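Local coordinates for protein amidohydrolase (Staphylococcus aureus, PDB 3NUR) that probably catalyses metal-dependent hydrolysis, perhaps of carbon-nitrogen bonds other than peptide bonds, as a TIM-barrel member of the amidohydrolase family, at residues D35-T40 / L92-G97; E29-E34 / D70-H75; W224-G229 / G255-F260. All coordinates share one frame; numbering follows the deposited sequence. Where two conformers were deposited one is given.

Interaction 1: residues D35-T40 / L92-G97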
ATOM      1  N   ASP A  35      13.542 -10.033  15.662  1.00 21.73           N
ATOM      2  CA  ASP A  35      13.900  -9.241  16.843  1.00 22.57           C
ATOM      3  C   ASP A  35      12.964  -8.060  17.079  1.00 26.18           C
ATOM      4  O   ASP A  35      12.687  -7.729  18.236  1.00 26.13           O
ATOM      5  CB  ASP A  35      15.370  -8.807  16.786  1.00 24.95           C
ATOM      6  CG  ASP A  35      16.382  -9.923  17.060  1.00 41.48           C
ATOM      7  OD1 ASP A  35      15.951 -11.067  17.360  1.00 42.20           O
ATOM      8  OD2 ASP A  35      17.606  -9.648  16.979  1.00 49.61           O
ATOM      9  N   ILE A  36      12.424  -7.464  15.987  1.00 20.95           N
ATOM     10  CA  ILE A  36      11.471  -6.351  16.076  1.00 19.46           C
ATOM     11  C   ILE A  36      10.124  -6.924  16.477  1.00 22.54           C
ATOM     12  O   ILE A  36       9.424  -6.308  17.286  1.00 21.22           O
ATOM     13  CB  ILE A  36      11.428  -5.491  14.774  1.00 22.66           C
ATOM     14  CG1 ILE A  36      12.789  -4.812  14.556  1.00 22.42           C
ATOM     15  CG2 ILE A  36      10.274  -4.443  14.797  1.00 22.66           C
ATOM     16  CD1 ILE A  36      12.933  -4.047  13.313  1.00 26.09           C
ATOM     17  N   GLN A  37       9.781  -8.131  15.962  1.00 19.27           N
ATOM     18  CA  GLN A  37       8.515  -8.794  16.322  1.00 19.97           C
ATOM     19  C   GLN A  37       8.421  -9.105  17.819  1.00 26.50           C
ATOM     20  O   GLN A  37       7.333  -9.016  18.378  1.00 26.26           O
ATOM     21  CB  GLN A  37       8.258 -10.068  15.503  1.00 20.65           C
ATOM     22  CG  GLN A  37       8.123  -9.848  13.988  1.00 21.69           C
ATOM     23  CD  GLN A  37       6.973  -8.964  13.590  1.00 29.20           C
ATOM     24  OE1 GLN A  37       7.090  -7.730  13.562  1.00 24.44           O
ATOM     25  NE2 GLN A  37       5.857  -9.575  13.210  1.00 24.60           N
ATOM     26  N   LYS A  38       9.551  -9.468  18.459  1.00 25.75           N
ATOM     27  CA  LYS A  38       9.600  -9.757  19.905  1.00 27.36           C
ATOM     28  C   LYS A  38       9.236  -8.493  20.706  1.00 35.06           C
ATOM     29  O   LYS A  38       8.598  -8.596  21.751  1.00 35.05           O
ATOM     30  CB  LYS A  38      11.004 -10.236  20.320  1.00 30.25           C
ATOM     31  CG  LYS A  38      11.482 -11.537  19.688  1.00 40.46           C
ATOM     32  CD  LYS A  38      12.957 -11.788  20.058  1.00 51.54           C
ATOM     33  CE  LYS A  38      13.628 -12.870  19.240  1.00 61.41           C
ATOM     34  NZ  LYS A  38      13.136 -14.226  19.590  1.00 68.66           N
ATOM     35  N   GLU A  39       9.619  -7.306  20.191  1.00 33.55           N
ATOM     36  CA  GLU A  39       9.368  -5.996  20.812  1.00 34.18           C
ATOM     37  C   GLU A  39       7.966  -5.444  20.552  1.00 40.73           C
ATOM     38  O   GLU A  39       7.372  -4.872  21.467  1.00 42.12           O
ATOM     39  CB  GLU A  39      10.441  -4.963  20.409  1.00 35.42           C
ATOM     40  CG  GLU A  39      11.874  -5.343  20.759  1.00 45.52           C
ATOM     41  CD  GLU A  39      12.192  -5.617  22.222  1.00 72.73           C
ATOM     42  OE1 GLU A  39      11.557  -5.001  23.110  1.00 62.86           O
ATOM     43  OE2 GLU A  39      13.108  -6.433  22.476  1.00 71.26           O
ATOM     44  N   THR A  40       7.444  -5.585  19.317  1.00 36.79           N
ATOM     45  CA  THR A  40       6.101  -5.101  18.965  1.00 38.17           C
ATOM     46  C   THR A  40       5.037  -6.070  19.510  1.00 87.82           C
ATOM     47  O   THR A  40       4.111  -6.473  18.804  1.00 59.17           O
ATOM     48  CB  THR A  40       5.966  -4.767  17.452  1.00 37.40           C
ATOM     49  OG1 THR A  40       5.962  -5.969  16.668  1.00 38.65           O
ATOM     50  CG2 THR A  40       7.033  -3.811  16.958  1.00 28.63           C
ATOM     51  N   LEU A  92       9.616  -3.969  -1.203  1.00  8.93           N
ATOM     52  CA  LEU A  92       9.440  -4.518   0.137  1.00  9.21           C
ATOM     53  C   LEU A  92       8.950  -3.510   1.191  1.00 12.09           C
ATOM     54  O   LEU A  92       9.454  -2.386   1.258  1.00 12.70           O
ATOM     55  CB  LEU A  92      10.755  -5.196   0.612  1.00  8.72           C
ATOM     56  CG  LEU A  92      11.235  -6.445  -0.154  1.00 12.36           C
ATOM     57  CD1 LEU A  92      12.577  -6.955   0.404  1.00 11.57           C
ATOM     58  CD2 LEU A  92      10.230  -7.555  -0.068  1.00 13.82           C
ATOM     59  N   SER A  93       7.963  -3.939   2.006  1.00  9.10           N
ATOM     60  CA  SER A  93       7.371  -3.147   3.090  1.00  9.07           C
ATOM     61  C   SER A  93       7.162  -4.007   4.331  1.00 10.62           C
ATOM     62  O   SER A  93       7.014  -5.210   4.188  1.00 10.26           O
ATOM     63  CB  SER A  93       6.025  -2.601   2.648  1.00 12.25           C
ATOM     64  OG  SER A  93       5.154  -3.664   2.288  1.00 17.57           O
ATOM     65  N   TYR A  94       7.145  -3.410   5.545  1.00  8.80           N
ATOM     66  CA  TYR A  94       6.937  -4.179   6.772  1.00  8.64           C
ATOM     67  C   TYR A  94       5.532  -4.795   6.804  1.00 14.05           C
ATOM     68  O   TYR A  94       4.565  -4.138   6.416  1.00 16.42           O
ATOM     69  CB  TYR A  94       7.198  -3.330   8.029  1.00  9.73           C
ATOM     70  CG  TYR A  94       7.722  -4.164   9.176  1.00 10.24           C
ATOM     71  CD1 TYR A  94       9.086  -4.232   9.450  1.00 12.08           C
ATOM     72  CD2 TYR A  94       6.854  -4.910   9.977  1.00 10.08           C
ATOM     73  CE1 TYR A  94       9.580  -5.045  10.477  1.00 11.24           C
ATOM     74  CE2 TYR A  94       7.332  -5.703  11.019  1.00  9.32           C
ATOM     75  CZ  TYR A  94       8.698  -5.778  11.256  1.00 12.90           C
ATOM     76  OH  TYR A  94       9.164  -6.557  12.283  1.00 15.04           O
ATOM     77  N   GLY A  95       5.454  -6.053   7.219  1.00  9.64           N
ATOM     78  CA  GLY A  95       4.215  -6.820   7.297  1.00  9.67           C
ATOM     79  C   GLY A  95       3.509  -6.729   8.635  1.00 14.66           C
ATOM     80  O   GLY A  95       3.446  -5.655   9.243  1.00 14.04           O
ATOM     81  N   ASN A  96       2.930  -7.850   9.077  1.00 12.84           N
ATOM     82  CA  ASN A  96       2.143  -7.907  10.322  1.00 14.23           C
ATOM     83  C   ASN A  96       2.919  -7.426  11.532  1.00 18.49           C
ATOM     84  O   ASN A  96       4.092  -7.751  11.669  1.00 18.48           O
ATOM     85  CB  ASN A  96       1.637  -9.321  10.563  1.00 18.87           C
ATOM     86  CG  ASN A  96       0.757  -9.856   9.468  1.00 38.23           C
ATOM     87  OD1 ASN A  96       0.171  -9.106   8.670  1.00 32.86           O
ATOM     88  ND2 ASN A  96       0.650 -11.174   9.410  1.00 28.79           N
ATOM     89  N   GLY A  97       2.266  -6.631  12.375  1.00 16.45           N
ATOM     90  CA  GLY A  97       2.882  -6.096  13.587  1.00 16.33           C
ATOM     91  C   GLY A  97       3.896  -5.002  13.344  1.00 19.46           C
ATOM     92  O   GLY A  97       4.854  -4.866  14.102  1.00 20.52           O
TER

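Interaction 2: residues E29-E34 / D70-H75. With CA (calcium ion), chain B.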
ATOM      1  N   GLU A  29       4.607  -6.438  -1.132  1.00  8.66           N
ATOM      2  CA  GLU A  29       5.358  -7.644  -0.772  1.00  8.56           C
ATOM      3  C   GLU A  29       5.979  -7.356   0.580  1.00 11.88           C
ATOM      4  O   GLU A  29       6.618  -6.305   0.748  1.00 10.48           O
ATOM      5  CB  GLU A  29       6.406  -7.904  -1.876  1.00  9.56           C
ATOM      6  CG  GLU A  29       5.831  -7.714  -3.298  1.00 12.04           C
ATOM      7  CD  GLU A  29       4.517  -8.418  -3.632  1.00 14.13           C
ATOM      8  OE1 GLU A  29       4.364  -9.609  -3.277  1.00 12.26           O
ATOM      9  OE2 GLU A  29       3.633  -7.778  -4.252  1.00 12.25           O
ATOM     10  N   HIS A  30       5.737  -8.256   1.550  1.00  8.63           N
ATOM     11  CA  HIS A  30       6.076  -7.990   2.937  1.00  8.91           C
ATOM     12  C   HIS A  30       7.227  -8.731   3.547  1.00 11.80           C
ATOM     13  O   HIS A  30       7.523  -9.868   3.185  1.00 10.88           O
ATOM     14  CB  HIS A  30       4.825  -8.191   3.809  1.00  8.76           C
ATOM     15  CG  HIS A  30       3.644  -7.376   3.356  1.00 11.10           C
ATOM     16  ND1 HIS A  30       3.632  -5.991   3.473  1.00 12.04           N
ATOM     17  CD2 HIS A  30       2.459  -7.782   2.832  1.00 11.85           C
ATOM     18  CE1 HIS A  30       2.457  -5.594   3.005  1.00 10.85           C
ATOM     19  NE2 HIS A  30       1.717  -6.633   2.601  1.00 10.86           N
ATOM     20  N   TYR A  31       7.805  -8.099   4.564  1.00  8.11           N
ATOM     21  CA  TYR A  31       8.843  -8.706   5.377  1.00  7.62           C
ATOM     22  C   TYR A  31       8.604  -8.327   6.836  1.00 11.00           C
ATOM     23  O   TYR A  31       7.971  -7.317   7.107  1.00 10.33           O
ATOM     24  CB  TYR A  31      10.259  -8.244   4.926  1.00  8.06           C
ATOM     25  CG  TYR A  31      10.618  -6.852   5.388  1.00  9.50           C
ATOM     26  CD1 TYR A  31      10.158  -5.733   4.703  1.00 10.49           C
ATOM     27  CD2 TYR A  31      11.323  -6.647   6.577  1.00  9.21           C
ATOM     28  CE1 TYR A  31      10.434  -4.451   5.151  1.00 11.02           C
ATOM     29  CE2 TYR A  31      11.593  -5.364   7.045  1.00  9.96           C
ATOM     30  CZ  TYR A  31      11.135  -4.269   6.330  1.00 12.61           C
ATOM     31  OH  TYR A  31      11.376  -2.995   6.762  1.00 11.29           O
ATOM     32  N   VAL A  32       9.164  -9.110   7.772  1.00  8.45           N
ATOM     33  CA  VAL A  32       9.183  -8.745   9.192  1.00  9.54           C
ATOM     34  C   VAL A  32      10.580  -9.098   9.675  1.00 13.31           C
ATOM     35  O   VAL A  32      11.290  -9.860   8.996  1.00 11.22           O
ATOM     36  CB  VAL A  32       8.068  -9.379  10.077  1.00 12.88           C
ATOM     37  CG1 VAL A  32       6.669  -9.057   9.550  1.00 12.06           C
ATOM     38  CG2 VAL A  32       8.260 -10.893  10.255  1.00 13.24           C
ATOM     39  N   ILE A  33      10.968  -8.526  10.830  1.00 11.68           N
ATOM     40  CA  ILE A  33      12.253  -8.816  11.464  0.50 12.27           C
ATOM     41  C   ILE A  33      11.943  -9.442  12.825  1.00 17.10           C
ATOM     42  O   ILE A  33      11.272  -8.825  13.657  1.00 14.34           O
ATOM     43  CB  ILE A  33      13.179  -7.576  11.535  0.50 14.99           C
ATOM     44  CG1 ILE A  33      13.595  -7.143  10.116  0.50 15.12           C
ATOM     45  CG2 ILE A  33      14.427  -7.869  12.401  0.50 16.39           C
ATOM     46  CD1 ILE A  33      13.821  -5.701   9.970  0.50 15.01           C
ATOM     47  N   GLU A  34      12.389 -10.698  13.021  1.00 16.80           N
ATOM     48  CA  GLU A  34      12.125 -11.469  14.250  1.00 18.81           C
ATOM     49  C   GLU A  34      12.369 -10.688  15.546  1.00 23.30           C
ATOM     50  O   GLU A  34      11.480 -10.644  16.396  1.00 22.39           O
ATOM     51  CB  GLU A  34      12.912 -12.782  14.240  1.00 20.57           C
ATOM     52  CG  GLU A  34      12.432 -13.781  15.279  1.00 37.11           C
ATOM     53  CD  GLU A  34      13.276 -15.039  15.326  1.00 64.32           C
ATOM     54  OE1 GLU A  34      13.035 -15.947  14.499  1.00 66.34           O
ATOM     55  OE2 GLU A  34      14.198 -15.105  16.172  1.00 57.53           O
ATOM     56  N   ASP A  70       7.494 -14.605   6.188  1.00 12.73           N
ATOM     57  CA  ASP A  70       7.621 -13.145   6.139  1.00 11.35           C
ATOM     58  C   ASP A  70       8.950 -12.690   6.752  1.00 15.01           C
ATOM     59  O   ASP A  70       9.417 -11.613   6.423  1.00 14.39           O
ATOM     60  CB  ASP A  70       6.395 -12.435   6.747  1.00 12.88           C
ATOM     61  CG  ASP A  70       5.968 -12.871   8.139  1.00 19.30           C
ATOM     62  OD1 ASP A  70       6.497 -13.901   8.636  1.00 19.55           O
ATOM     63  OD2 ASP A  70       5.074 -12.214   8.710  1.00 18.41           O
ATOM     64  N   GLU A  71       9.604 -13.544   7.580  1.00 12.55           N
ATOM     65  CA  GLU A  71      10.892 -13.166   8.190  1.00 13.62           C
ATOM     66  C   GLU A  71      11.923 -12.888   7.107  1.00 17.20           C
ATOM     67  O   GLU A  71      12.096 -13.704   6.194  1.00 17.60           O
ATOM     68  CB  GLU A  71      11.398 -14.243   9.165  1.00 15.31           C
ATOM     69  CG  GLU A  71      10.727 -14.196  10.520  1.00 32.01           C
ATOM     70  CD  GLU A  71      10.687 -15.534  11.231  1.00 67.69           C
ATOM     71  OE1 GLU A  71      11.721 -15.931  11.816  1.00 66.34           O
ATOM     72  OE2 GLU A  71       9.623 -16.196  11.188  1.00 68.50           O
ATOM     73  N   LEU A  72      12.573 -11.727   7.187  1.00 15.35           N
ATOM     74  CA  LEU A  72      13.548 -11.285   6.194  1.00 16.76           C
ATOM     75  C   LEU A  72      14.668 -12.312   5.915  1.00 19.55           C
ATOM     76  O   LEU A  72      15.185 -12.359   4.800  1.00 18.56           O
ATOM     77  CB  LEU A  72      14.092  -9.891   6.539  1.00 17.20           C
ATOM     78  CG  LEU A  72      14.775  -9.114   5.400  1.00 21.86           C
ATOM     79  CD1 LEU A  72      13.827  -8.866   4.218  1.00 20.84           C
ATOM     80  CD2 LEU A  72      15.371  -7.827   5.901  1.00 24.01           C
ATOM     81  N   SER A  73      14.954 -13.185   6.891  1.00 16.39           N
ATOM     82  CA  SER A  73      15.956 -14.263   6.765  1.00 17.08           C
ATOM     83  C   SER A  73      15.511 -15.396   5.802  1.00 21.20           C
ATOM     84  O   SER A  73      16.347 -16.195   5.368  1.00 21.35           O
ATOM     85  CB  SER A  73      16.284 -14.837   8.142  1.00 19.07           C
ATOM     86  OG  SER A  73      15.148 -15.486   8.688  1.00 28.25           O
ATOM     87  N   HIS A  74      14.209 -15.470   5.469  1.00 16.69           N
ATOM     88  CA  HIS A  74      13.653 -16.498   4.577  1.00 17.04           C
ATOM     89  C   HIS A  74      13.828 -16.114   3.095  1.00 16.96           C
ATOM     90  O   HIS A  74      12.869 -16.129   2.310  1.00 15.15           O
ATOM     91  CB  HIS A  74      12.186 -16.795   4.936  1.00 18.76           C
ATOM     92  CG  HIS A  74      12.027 -17.626   6.175  1.00 23.51           C
ATOM     93  ND1 HIS A  74      12.399 -17.152   7.418  1.00 26.37           N
ATOM     94  CD2 HIS A  74      11.536 -18.879   6.317  1.00 26.09           C
ATOM     95  CE1 HIS A  74      12.131 -18.126   8.272  1.00 25.83           C
ATOM     96  NE2 HIS A  74      11.606 -19.183   7.655  1.00 26.50           N
ATOM     97  N   HIS A  75      15.074 -15.817   2.725  1.00 12.88           N
ATOM     98  CA  HIS A  75      15.491 -15.354   1.407  1.00 12.80           C
ATOM     99  C   HIS A  75      15.221 -16.361   0.282  1.00 15.21           C
ATOM    100  O   HIS A  75      14.691 -15.996  -0.771  1.00 13.53           O
ATOM    101  CB  HIS A  75      16.984 -14.966   1.431  1.00 13.01           C
ATOM    102  CG  HIS A  75      17.523 -14.592   0.085  1.00 16.06           C
ATOM    103  ND1 HIS A  75      17.203 -13.383  -0.512  1.00 17.81           N
ATOM    104  CD2 HIS A  75      18.340 -15.285  -0.743  1.00 17.98           C
ATOM    105  CE1 HIS A  75      17.815 -13.387  -1.682  1.00 18.07           C
ATOM    106  NE2 HIS A  75      18.531 -14.503  -1.857  1.00 18.07           N
TER
HETATM  107 CA    CA B 358      -0.600  -6.865   2.349  1.00  6.43          CA
HETATM  108  O   HOH W   1      -2.691  -7.486   2.355  1.00 15.38           O
HETATM  109  O   HOH W   2      -0.675  -7.717   4.438  1.00 19.12           O

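Interaction 3: residues W224-G229 / G255-F260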
ATOM      1  N   TRP A 224     -11.397  -4.388   7.234  1.00  8.44           N
ATOM      2  CA  TRP A 224     -10.241  -3.503   7.163  1.00  8.86           C
ATOM      3  C   TRP A 224     -10.016  -2.909   5.779  1.00 11.17           C
ATOM      4  O   TRP A 224      -9.329  -1.902   5.644  1.00 10.62           O
ATOM      5  CB  TRP A 224      -9.007  -4.049   7.886  1.00  7.95           C
ATOM      6  CG  TRP A 224      -8.292  -5.235   7.285  1.00  9.47           C
ATOM      7  CD1 TRP A 224      -8.222  -5.582   5.969  1.00 12.01           C
ATOM      8  CD2 TRP A 224      -7.331  -6.051   7.966  1.00 10.03           C
ATOM      9  NE1 TRP A 224      -7.319  -6.609   5.795  1.00 11.26           N
ATOM     10  CE2 TRP A 224      -6.758  -6.917   7.005  1.00 14.04           C
ATOM     11  CE3 TRP A 224      -6.911  -6.147   9.305  1.00 12.02           C
ATOM     12  CZ2 TRP A 224      -5.804  -7.893   7.346  1.00 14.41           C
ATOM     13  CZ3 TRP A 224      -5.984  -7.126   9.645  1.00 13.92           C
ATOM     14  CH2 TRP A 224      -5.428  -7.973   8.673  1.00 14.73           C
ATOM     15  N   HIS A 225     -10.680  -3.499   4.771  1.00  7.53           N
ATOM     16  CA  HIS A 225     -10.660  -3.009   3.385  1.00  6.24           C
ATOM     17  C   HIS A 225     -11.623  -1.817   3.271  1.00 10.08           C
ATOM     18  O   HIS A 225     -11.275  -0.779   2.698  1.00  8.58           O
ATOM     19  CB  HIS A 225     -11.008  -4.159   2.426  1.00  6.19           C
ATOM     20  CG  HIS A 225      -9.985  -5.253   2.520  1.00  8.19           C
ATOM     21  ND1 HIS A 225      -8.691  -5.060   2.081  1.00  9.56           N
ATOM     22  CD2 HIS A 225     -10.075  -6.480   3.094  1.00  8.82           C
ATOM     23  CE1 HIS A 225      -8.039  -6.185   2.369  1.00  8.98           C
ATOM     24  NE2 HIS A 225      -8.835  -7.072   2.968  1.00  8.93           N
ATOM     25  N   ILE A 226     -12.823  -1.947   3.868  1.00  6.88           N
ATOM     26  CA  ILE A 226     -13.786  -0.844   3.931  1.00  5.77           C
ATOM     27  C   ILE A 226     -13.086   0.345   4.599  1.00 10.40           C
ATOM     28  O   ILE A 226     -13.127   1.469   4.082  1.00  7.84           O
ATOM     29  CB  ILE A 226     -15.024  -1.282   4.765  1.00  8.58           C
ATOM     30  CG1 ILE A 226     -15.857  -2.342   4.021  1.00  8.29           C
ATOM     31  CG2 ILE A 226     -15.855  -0.075   5.228  1.00  9.61           C
ATOM     32  CD1 ILE A 226     -16.713  -1.842   2.760  1.00  8.06           C
ATOM     33  N   ASP A 227     -12.393   0.066   5.725  1.00  8.41           N
ATOM     34  CA  ASP A 227     -11.688   1.089   6.487  1.00  7.67           C
ATOM     35  C   ASP A 227     -10.635   1.874   5.677  1.00 10.02           C
ATOM     36  O   ASP A 227     -10.647   3.117   5.677  1.00  8.33           O
ATOM     37  CB  ASP A 227     -11.098   0.451   7.741  1.00  7.72           C
ATOM     38  CG  ASP A 227     -10.452   1.427   8.673  1.00 13.36           C
ATOM     39  OD1 ASP A 227     -11.106   1.811   9.666  1.00 10.92           O
ATOM     40  OD2 ASP A 227      -9.252   1.737   8.467  1.00 17.97           O
ATOM     41  N   VAL A 228      -9.741   1.164   4.965  1.00  8.28           N
ATOM     42  CA  VAL A 228      -8.700   1.849   4.188  1.00  9.07           C
ATOM     43  C   VAL A 228      -9.258   2.680   3.019  1.00 10.95           C
ATOM     44  O   VAL A 228      -8.721   3.752   2.737  1.00 10.43           O
ATOM     45  CB  VAL A 228      -7.498   0.940   3.852  1.00 14.16           C
ATOM     46  CG1 VAL A 228      -7.926  -0.206   2.973  1.00 13.64           C
ATOM     47  CG2 VAL A 228      -6.349   1.727   3.225  1.00 14.80           C
ATOM     48  N   GLY A 229     -10.367   2.233   2.417  1.00  7.89           N
ATOM     49  CA  GLY A 229     -11.029   2.985   1.347  1.00  7.37           C
ATOM     50  C   GLY A 229     -11.550   4.304   1.898  1.00 10.28           C
ATOM     51  O   GLY A 229     -11.379   5.362   1.283  1.00  9.42           O
ATOM     52  N   GLY A 255      -8.492  -1.414  -5.104  1.00  7.99           N
ATOM     53  CA  GLY A 255      -8.997  -0.085  -4.768  1.00  7.16           C
ATOM     54  C   GLY A 255      -9.783   0.016  -3.482  1.00  9.62           C
ATOM     55  O   GLY A 255     -10.350   1.082  -3.200  1.00  9.91           O
ATOM     56  N   GLU A 256      -9.819  -1.079  -2.665  1.00  7.50           N
ATOM     57  CA  GLU A 256     -10.453  -1.031  -1.330  1.00  7.39           C
ATOM     58  C   GLU A 256     -11.884  -0.491  -1.398  1.00  8.86           C
ATOM     59  O   GLU A 256     -12.287   0.349  -0.579  1.00  8.10           O
ATOM     60  CB  GLU A 256      -9.573  -0.180  -0.375  1.00  7.90           C
ATOM     61  CG  GLU A 256      -8.092  -0.584  -0.383  1.00  7.92           C
ATOM     62  CD  GLU A 256      -7.716  -1.907   0.265  1.00 12.78           C
ATOM     63  OE1 GLU A 256      -8.624  -2.682   0.639  1.00 11.83           O
ATOM     64  OE2 GLU A 256      -6.498  -2.146   0.449  1.00 11.27           O
ATOM     65  N   PHE A 257     -12.640  -1.023  -2.375  1.00  7.65           N
ATOM     66  CA  PHE A 257     -14.044  -0.756  -2.740  1.00  6.71           C
ATOM     67  C   PHE A 257     -14.288   0.552  -3.482  1.00  9.93           C
ATOM     68  O   PHE A 257     -15.365   0.711  -4.055  1.00  8.89           O
ATOM     69  CB  PHE A 257     -14.967  -0.778  -1.521  1.00  8.15           C
ATOM     70  CG  PHE A 257     -15.115  -2.115  -0.858  1.00  8.62           C
ATOM     71  CD1 PHE A 257     -16.142  -2.981  -1.230  1.00 10.61           C
ATOM     72  CD2 PHE A 257     -14.275  -2.486   0.190  1.00 10.41           C
ATOM     73  CE1 PHE A 257     -16.319  -4.195  -0.575  1.00 10.79           C
ATOM     74  CE2 PHE A 257     -14.447  -3.708   0.840  1.00 11.75           C
ATOM     75  CZ  PHE A 257     -15.491  -4.534   0.474  1.00 10.32           C
ATOM     76  N   ILE A 258     -13.344   1.512  -3.424  1.00  7.28           N
ATOM     77  CA  ILE A 258     -13.558   2.834  -4.040  1.00  6.48           C
ATOM     78  C   ILE A 258     -14.008   2.790  -5.536  1.00 10.81           C
ATOM     79  O   ILE A 258     -14.971   3.495  -5.870  1.00 10.37           O
ATOM     80  CB  ILE A 258     -12.360   3.795  -3.823  1.00  7.39           C
ATOM     81  CG1 ILE A 258     -12.172   4.081  -2.325  1.00  6.59           C
ATOM     82  CG2 ILE A 258     -12.595   5.147  -4.603  1.00  8.73           C
ATOM     83  CD1 ILE A 258     -10.723   4.535  -1.977  1.00  9.37           C
ATOM     84  N   PRO A 259     -13.385   1.971  -6.427  1.00  8.40           N
ATOM     85  CA  PRO A 259     -13.824   1.958  -7.835  1.00  8.29           C
ATOM     86  C   PRO A 259     -15.274   1.570  -8.062  1.00 12.50           C
ATOM     87  O   PRO A 259     -15.821   1.919  -9.103  1.00 14.88           O
ATOM     88  CB  PRO A 259     -12.859   0.964  -8.503  1.00  9.56           C
ATOM     89  CG  PRO A 259     -11.625   1.028  -7.635  1.00 12.56           C
ATOM     90  CD  PRO A 259     -12.207   1.085  -6.244  1.00  8.93           C
ATOM     91  N   PHE A 260     -15.901   0.874  -7.094  1.00  8.79           N
ATOM     92  CA  PHE A 260     -17.305   0.472  -7.210  1.00  8.39           C
ATOM     93  C   PHE A 260     -18.242   1.704  -7.226  1.00 12.02           C
ATOM     94  O   PHE A 260     -19.324   1.659  -7.829  1.00  9.91           O
ATOM     95  CB  PHE A 260     -17.676  -0.488  -6.053  1.00 10.31           C
ATOM     96  CG  PHE A 260     -19.104  -1.002  -6.078  1.00 13.34           C
ATOM     97  CD1 PHE A 260     -19.441  -2.131  -6.814  1.00 17.84           C
ATOM     98  CD2 PHE A 260     -20.098  -0.387  -5.322  1.00 16.70           C
ATOM     99  CE1 PHE A 260     -20.766  -2.609  -6.830  1.00 18.03           C
ATOM    100  CE2 PHE A 260     -21.420  -0.859  -5.349  1.00 19.42           C
ATOM    101  CZ  PHE A 260     -21.736  -1.973  -6.089  1.00 17.09           C
TER

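Interaction 1: residues D35-T40 / L92-G97
The backbones of Thr40 and Gly97 come nearest each other, their CA atoms 6.3 Å apart, where the end of the short helix 34-39 meets the loop that leaves strand 87-94. Polar side chains of 35-40 bridge the gap. Gln37 does most of this with its amide, both ends of which are used. Its OE1 accepts a hydrogen bond from the phenol of Tyr94, 2.7 Å from Tyr94 OH, and lies in the plane of the ring at its edge; the hydroxyl sits above the plane of the accepting amide. The other end donates, Gln37 NE2 lying 3.0 Å from Asn96 O with an N-H...O angle of 156°. A bend in the Gln37 chain at chi2 (-62°) turns the amide back toward the loop, although its CB does not point there. A glutamine suits the place because one flat group offers both an acceptor and a donor.

Thr40 adds a third bond: its OG1 reaches Gly97 O at 3.0 Å, in the carbonyl plane and on a lone pair. With chi1 at 71°, OG1 stands between the backbone N and the carbonyl carbon. Gly97 has a positive phi, a backbone shape glycine adopts easily. Beside these bonds Ile36 supplies the apolar part, its CG2 4.1 Å from Tyr94 CZ, and it also packs on Ala114 of helix 104-124.

Tyr94 OH is also hydrogen-bonded to Ile33 N, so the phenol is gripped from the backbone just before the helix as well as from within it. Donor and acceptor are thus matched on the Gln37 amide, which should fix its rotation, and uncharged bonds tie the helix to the loop following the strand.

Interaction 2: residues E29-E34 / D70-H75
Val32 is the close-packed centre of this contact, bridged to Glu71 by backbone bonds on both of its polar atoms. Val32 N donates to Asp70 O at 2.9 Å, coming from above the carbonyl plane, while Leu72 N approaches Val32 O at 2.9 Å nearly end-on to the C=O. The valine's two methyls lie against the Asp70 carboxylate, with Val32 CG1 3.6 Å from Asp70 OD2; that oxygen has its hydrogen-bond partner in Tyr319. A compact branched residue suits an extended backbone here, since both its methyls can lie against the neighbouring side chain.

Next to it Leu72 lies alongside Tyr31, pointing the same way, and its CD1 comes 3.7 Å from Tyr31 CB. The leucine has CG anti to its backbone N (chi1 -162°), which sends the methyl along the tyrosine, and both residues rest on helix 104-124.

The outer end is looser. Glu34, exposed, and Glu71 cross there with Glu34 OE1 3.0 Å from Glu71 OE1. Two acceptors this close make no hydrogen bond, and unless a proton or cation lies between them they would probably repel.

At the inner end His30 NE2 binds the calcium ion at 2.3 Å, with Glu28, His192, Asp316 and two waters completing the site. A metal-binding histidine near the C-terminal end of the first strand is characteristic of the amidohydrolase TIM barrel.

Interaction 3: residues W224-G229 / G255-F260
Both oxygens of the Glu256 carboxylate are held by histidines: OE1 takes a hydrogen bond from His225 ND1 at 2.8 Å, and OE2 is hydrogen-bonded to His253 ND1. The first bond lies close to the imidazole plane and meets the syn lone pair of OE1, with ring and carboxylate only 17° apart. A glutamate suits the site because each of its two oxygens can accept a bond from a histidine. The chain bends at chi2 (-71°) to bring the carboxylate to His225. Val228 of the same helix makes a tight contact with it, its CG1 only 3.2 Å from Glu256 CD.

Phe257 meets the helix through its flat ring. Ile226 CD1 sits over one face, 3.6 Å from the ring centroid and 16° off the normal, a CH-pi contact, while His225 CB comes to the ring edge. Isoleucine is long enough to lay a methyl there.

Gly229, with no side chain, lets its CA come 3.5 Å from Glu256 O, a CA-H...O contact. Ile258 CD1 rests against Gly229 O, and Ile258 goes on to touch Ala232 and Ile233 one turn later.

The type I' turn 255-258, in the loop that follows strand 249-251 and precedes helix 262-268, thus packs along the N-terminal half of helix 223-237, with the Tyr222 ring edge-to-face with Phe257.

How the interactions relate
Interactions 1 and 2 are neighbours, their centres 9 Å apart, and their segments alternate along the chain. They share the parallel sheet in which strands 24-31 and 87-94 lie side by side, joined by backbone pairs such as Gly95 N to Tyr31 O; helix 34-39 follows strand 24-31. Interaction 3 comes later in sequence, its centre 24 Å from that of interaction 1 and 26 Å from that of interaction 2. It belongs to the half of the barrel with strand 249-251. Interaction 2 supplies a calcium ligand, and the side chains of Asn96 and His225 each lie about 7 Å from the metal, so parts of all three segment pairs lie near the probable active site.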